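Local coordinates for cycloserine biosynthesis protein DcsG (Streptomyces lavendulae, PDB 6JIL) that catalyses the ATP- and magnesium-dependent cyclisation of O-ureido-D-serine to the antibiotic D-cycloserine, as a monomeric ligase of the ATP-grasp family, at residues 2-7 / 50-55; 9-14 / 56-61. All coordinates share one frame; numbering follows the deposited sequence.

Contact 1: residues 2-7 / 50-55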
# COMPACT_ATOMS: atom_id res chain seq x y z
N GLY A 2 6.03 27.88 -5.87
CA GLY A 2 6.05 26.57 -5.15
C GLY A 2 4.84 25.71 -5.47
O GLY A 2 4.18 25.19 -4.57
N ILE A 3 4.55 25.58 -6.76
CA ILE A 3 3.42 24.78 -7.20
C ILE A 3 3.71 23.31 -6.91
O ILE A 3 4.82 22.82 -7.15
CB ILE A 3 3.15 25.04 -8.71
CG1 ILE A 3 1.66 25.31 -8.94
CG2 ILE A 3 3.56 23.86 -9.53
CD1 ILE A 3 1.37 25.86 -10.33
N LEU A 4 2.72 22.62 -6.36
CA LEU A 4 2.83 21.22 -5.97
C LEU A 4 2.08 20.32 -6.95
O LEU A 4 0.90 20.54 -7.23
CB LEU A 4 2.23 21.01 -4.58
CG LEU A 4 2.75 19.92 -3.64
CD1 LEU A 4 1.63 19.54 -2.67
CD2 LEU A 4 3.21 18.71 -4.40
N ALA A 5 2.77 19.30 -7.47
CA ALA A 5 2.15 18.37 -8.40
C ALA A 5 1.58 17.19 -7.62
O ALA A 5 2.27 16.62 -6.77
CB ALA A 5 3.17 17.87 -9.42
N LEU A 6 0.32 16.86 -7.86
CA LEU A 6 -0.32 15.72 -7.20
C LEU A 6 -0.53 14.71 -8.33
O LEU A 6 -1.40 14.88 -9.18
CB LEU A 6 -1.65 16.14 -6.57
CG LEU A 6 -1.58 17.24 -5.49
CD1 LEU A 6 -2.98 17.54 -4.96
CD2 LEU A 6 -0.67 16.82 -4.34
N VAL A 7 0.28 13.65 -8.34
CA VAL A 7 0.23 12.66 -9.40
C VAL A 7 -0.88 11.63 -9.34
O VAL A 7 -1.13 11.00 -8.32
CB VAL A 7 1.58 11.91 -9.50
CG1 VAL A 7 1.59 11.00 -10.74
CG2 VAL A 7 2.72 12.90 -9.57
N ALA A 50 7.85 20.57 -5.90
CA ALA A 50 7.90 19.20 -5.46
C ALA A 50 6.76 18.41 -6.09
O ALA A 50 5.87 18.97 -6.73
CB ALA A 50 7.80 19.12 -3.94
N VAL A 51 6.80 17.10 -5.90
CA VAL A 51 5.80 16.20 -6.44
C VAL A 51 5.36 15.21 -5.38
O VAL A 51 6.17 14.76 -4.57
CB VAL A 51 6.38 15.42 -7.66
CG1 VAL A 51 5.46 14.30 -8.05
CG2 VAL A 51 6.57 16.37 -8.83
N VAL A 52 4.07 14.90 -5.36
CA VAL A 52 3.50 13.92 -4.44
C VAL A 52 2.71 12.90 -5.25
O VAL A 52 1.88 13.26 -6.10
CB VAL A 52 2.55 14.56 -3.40
CG1 VAL A 52 1.77 13.47 -2.67
CG2 VAL A 52 3.35 15.36 -2.39
N PHE A 53 2.97 11.63 -4.99
CA PHE A 53 2.28 10.56 -5.70
C PHE A 53 1.01 10.22 -4.93
O PHE A 53 1.05 9.65 -3.84
CB PHE A 53 3.19 9.34 -5.81
CG PHE A 53 4.50 9.64 -6.47
CD1 PHE A 53 5.69 9.52 -5.77
CD2 PHE A 53 4.54 10.02 -7.80
CE1 PHE A 53 6.91 9.78 -6.40
CE2 PHE A 53 5.76 10.27 -8.42
CZ PHE A 53 6.94 10.15 -7.72
N ARG A 54 -0.12 10.59 -5.52
CA ARG A 54 -1.40 10.36 -4.88
C ARG A 54 -2.13 9.12 -5.36
O ARG A 54 -2.37 8.20 -4.58
CB ARG A 54 -2.29 11.59 -5.05
CG ARG A 54 -1.82 12.79 -4.23
CD ARG A 54 -1.75 12.40 -2.77
NE ARG A 54 -2.96 11.68 -2.42
CZ ARG A 54 -3.00 10.57 -1.69
NH1 ARG A 54 -1.89 10.04 -1.21
NH2 ARG A 54 -4.17 9.96 -1.50
N SER A 55 -2.47 9.09 -6.64
CA SER A 55 -3.22 7.96 -7.17
C SER A 55 -2.89 7.50 -8.59
O SER A 55 -3.79 7.34 -9.41
CB SER A 55 -4.71 8.27 -7.09
OG SER A 55 -4.99 9.50 -7.73

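Contact 2: residues 9-14 / 56-61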
# COMPACT_ATOMS: atom_id res chain seq x y z
N ASP A 9 -3.63 9.40 -12.55
CA ASP A 9 -3.74 8.96 -13.94
C ASP A 9 -5.24 8.86 -14.24
O ASP A 9 -6.04 8.59 -13.35
CB ASP A 9 -2.94 7.66 -14.24
CG ASP A 9 -3.46 6.42 -13.53
OD1 ASP A 9 -2.60 5.61 -13.11
OD2 ASP A 9 -4.68 6.21 -13.41
N ALA A 10 -5.60 9.13 -15.49
CA ALA A 10 -7.00 9.14 -15.90
C ALA A 10 -7.88 8.03 -15.35
O ALA A 10 -8.96 8.29 -14.82
CB ALA A 10 -7.09 9.17 -17.43
N VAL A 11 -7.42 6.79 -15.46
CA VAL A 11 -8.20 5.65 -14.99
C VAL A 11 -8.44 5.65 -13.48
O VAL A 11 -9.50 5.23 -13.02
CB VAL A 11 -7.50 4.31 -15.36
CG1 VAL A 11 -8.27 3.14 -14.76
CG2 VAL A 11 -7.42 4.18 -16.88
N SER A 12 -7.47 6.14 -12.73
CA SER A 12 -7.55 6.14 -11.28
C SER A 12 -8.17 7.36 -10.62
O SER A 12 -8.70 7.26 -9.52
CB SER A 12 -6.15 5.93 -10.70
OG SER A 12 -5.56 4.77 -11.26
N LEU A 13 -8.11 8.51 -11.29
CA LEU A 13 -8.65 9.73 -10.71
C LEU A 13 -10.10 9.62 -10.20
O LEU A 13 -10.45 10.22 -9.19
CB LEU A 13 -8.54 10.87 -11.71
CG LEU A 13 -8.84 12.26 -11.13
CD1 LEU A 13 -7.90 12.53 -9.97
CD2 LEU A 13 -8.69 13.32 -12.21
N PRO A 14 -10.96 8.85 -10.90
CA PRO A 14 -12.36 8.70 -10.47
C PRO A 14 -12.55 7.97 -9.14
O PRO A 14 -13.59 8.11 -8.50
CB PRO A 14 -12.99 7.94 -11.63
CG PRO A 14 -12.21 8.43 -12.81
CD PRO A 14 -10.79 8.36 -12.28
N PRO A 56 -1.60 7.26 -8.89
CA PRO A 56 -1.21 6.80 -10.23
C PRO A 56 -1.37 5.29 -10.12
O PRO A 56 -0.45 4.52 -10.40
CB PRO A 56 0.24 7.22 -10.29
CG PRO A 56 0.70 6.88 -8.91
CD PRO A 56 -0.41 7.39 -8.03
N TRP A 57 -2.55 4.87 -9.70
CA TRP A 57 -2.79 3.46 -9.44
C TRP A 57 -2.70 2.44 -10.56
O TRP A 57 -2.74 1.24 -10.29
CB TRP A 57 -4.09 3.31 -8.66
CG TRP A 57 -4.01 4.02 -7.32
CD1 TRP A 57 -2.89 4.18 -6.54
CD2 TRP A 57 -5.08 4.66 -6.62
NE1 TRP A 57 -3.20 4.88 -5.40
CE2 TRP A 57 -4.54 5.19 -5.42
CE3 TRP A 57 -6.44 4.84 -6.88
CZ2 TRP A 57 -5.31 5.88 -4.49
CZ3 TRP A 57 -7.21 5.53 -5.95
CH2 TRP A 57 -6.64 6.04 -4.77
N THR A 58 -2.55 2.89 -11.80
CA THR A 58 -2.41 1.92 -12.88
C THR A 58 -0.96 1.45 -12.91
O THR A 58 -0.57 0.67 -13.77
CB THR A 58 -2.80 2.50 -14.27
OG1 THR A 58 -1.98 3.64 -14.57
CG2 THR A 58 -4.26 2.91 -14.28
N TRP A 59 -0.15 1.93 -11.96
CA TRP A 59 1.25 1.52 -11.90
C TRP A 59 1.29 0.01 -11.69
O TRP A 59 2.27 -0.64 -12.06
CB TRP A 59 2.00 2.22 -10.77
CG TRP A 59 1.60 1.80 -9.38
CD1 TRP A 59 0.69 2.41 -8.56
CD2 TRP A 59 2.08 0.66 -8.65
NE1 TRP A 59 0.57 1.72 -7.38
CE2 TRP A 59 1.41 0.64 -7.41
CE3 TRP A 59 3.02 -0.35 -8.94
CZ2 TRP A 59 1.64 -0.36 -6.45
CZ3 TRP A 59 3.24 -1.34 -7.99
CH2 TRP A 59 2.55 -1.33 -6.76
N ALA A 60 0.23 -0.52 -11.09
CA ALA A 60 0.13 -1.95 -10.83
C ALA A 60 0.07 -2.75 -12.12
O ALA A 60 0.30 -3.96 -12.12
CB ALA A 60 -1.10 -2.25 -9.98
N GLU A 61 -0.26 -2.08 -13.22
CA GLU A 61 -0.36 -2.72 -14.53
C GLU A 61 0.94 -2.56 -15.30
O GLU A 61 1.23 -3.33 -16.22
CB GLU A 61 -1.49 -2.11 -15.35
CG GLU A 61 -2.85 -2.62 -15.00
CD GLU A 61 -3.94 -1.77 -15.59
OE1 GLU A 61 -3.86 -1.45 -16.79
OE2 GLU A 61 -4.89 -1.42 -14.85

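Contact 1: residues 2-7 / 50-55
Val7 spreads one branch over two neighbours: its CG2 presses on Val51 CG1 at 3.4 Å and reaches the Phe53 ring obliquely at CD2, 3.8 Å away. The two segments lie on the middle strands of a four-stranded parallel sheet in the order 33-37, 4-8, 50-55, 78-79, consistent with the Rossmann-like N-terminal domain of ATP-grasp enzymes. The axes of the two strand segments are inclined by 24°, and Ala5 lies beside Val51, Leu6 beside Val52 and Val7 beside Phe53. With CG1 anti to the backbone N (chi1 -172°), Val7 leaves CG2 on the N side, turned back toward Val51. Ala5 CB continues this face against Val51 CG2, and helix 63-76 closes over it through Val73, Phe69 and Cys70. The other face carries Leu4, Leu6, Val52 and the aliphatic part of Arg54. Leu4 crosses Val52 at a slant, CD2 to CG2 at 3.9 Å, while Leu6 lies alongside Val52 and points the same way, its CD2 at 4.0 Å from Val52 CB. Met19 and Leu23 of helix 19-28 pack on Leu6. The bent chain of Arg54 starts beside Leu6 and then leaves it, NH2 donating to Pro275 O. Backbone bonds run as a parallel ladder from Ala5 N to Ala50 O, Val52 N to Ala5 O, and Val7 N to Val52 O. The pattern changes at its end, where Val7 O takes two successive amides in its carbonyl plane, Arg54 N at 3.0 Å on a lone pair with a bent bond, and Ser55 N at 2.9 Å.

Contact 2: residues 9-14 / 56-61
The Asp9 carboxylate meets Thr58 both at its edge and over one face. In the plane, the syn lone pair of Asp9 OD1 takes the amide Thr58 N at 3.0 Å, with an N-H...O angle of 158°. From above, 61° out of the carboxylate plane, Thr58 OG1 donates to the same oxygen at a short 2.5 Å. Thr58 CG2 lies on that side too, 3.4 Å from each of OD1 and OD2 of Asp9. Ser12 OG approaches from the other side of the plane, 27° out of it, and donates to Asp9 OD2 at 2.7 Å. The Trp57 indole is met obliquely by Ser12 CB, 4.0 Å from Trp57 CE3, while Ser12 OG lies against Trp57 CB at 3.3 Å. Both segments are loops at the carboxyl ends of neighbouring parallel strands, 4-8 and 50-55, the usual place for binding sites in Rossmann-like sheets. Asp9 folds the first loop as an Asx motif: Ser12 N donates to Asp9 OD2 nearly along its C-O axis, and Leu13 N donates to Asp9 O. Trp38 NE1 adds a third donor to OD1, so five N-H and O-H groups grip this buried carboxylate and probably stabilise its negative charge. Val11 CB packs on Thr58 CG2 at 3.7 Å from the exposed side of the loop. Trp57 NE1 donates to Glu274 O, and the Trp57 side chain lies about 5 Å from that of Glu271, a magnesium ligand.

In the fold
Contacts 1 and 2 follow one another along the same pair of chain runs: residues 2-7 and 50-55 lie on the two middle strands, 9-14 and 56-61 in the loops that leave them. Their centres are 15 Å apart, and they touch where Val7 O meets Pro56 CD at 3.7 Å. Contact 1 is buried within the sheet, built from parallel-strand backbone bonds and aliphatic packing between helices 19-28 and 63-76. Contact 2 is also largely buried but joins irregular loops through one shared carboxylate, with Val11 at an exposed margin. It also lies closer to the catalytic centre: the side chain of Trp57 is about 8 Å from a bound magnesium ion, that of Arg54 about 12 Å.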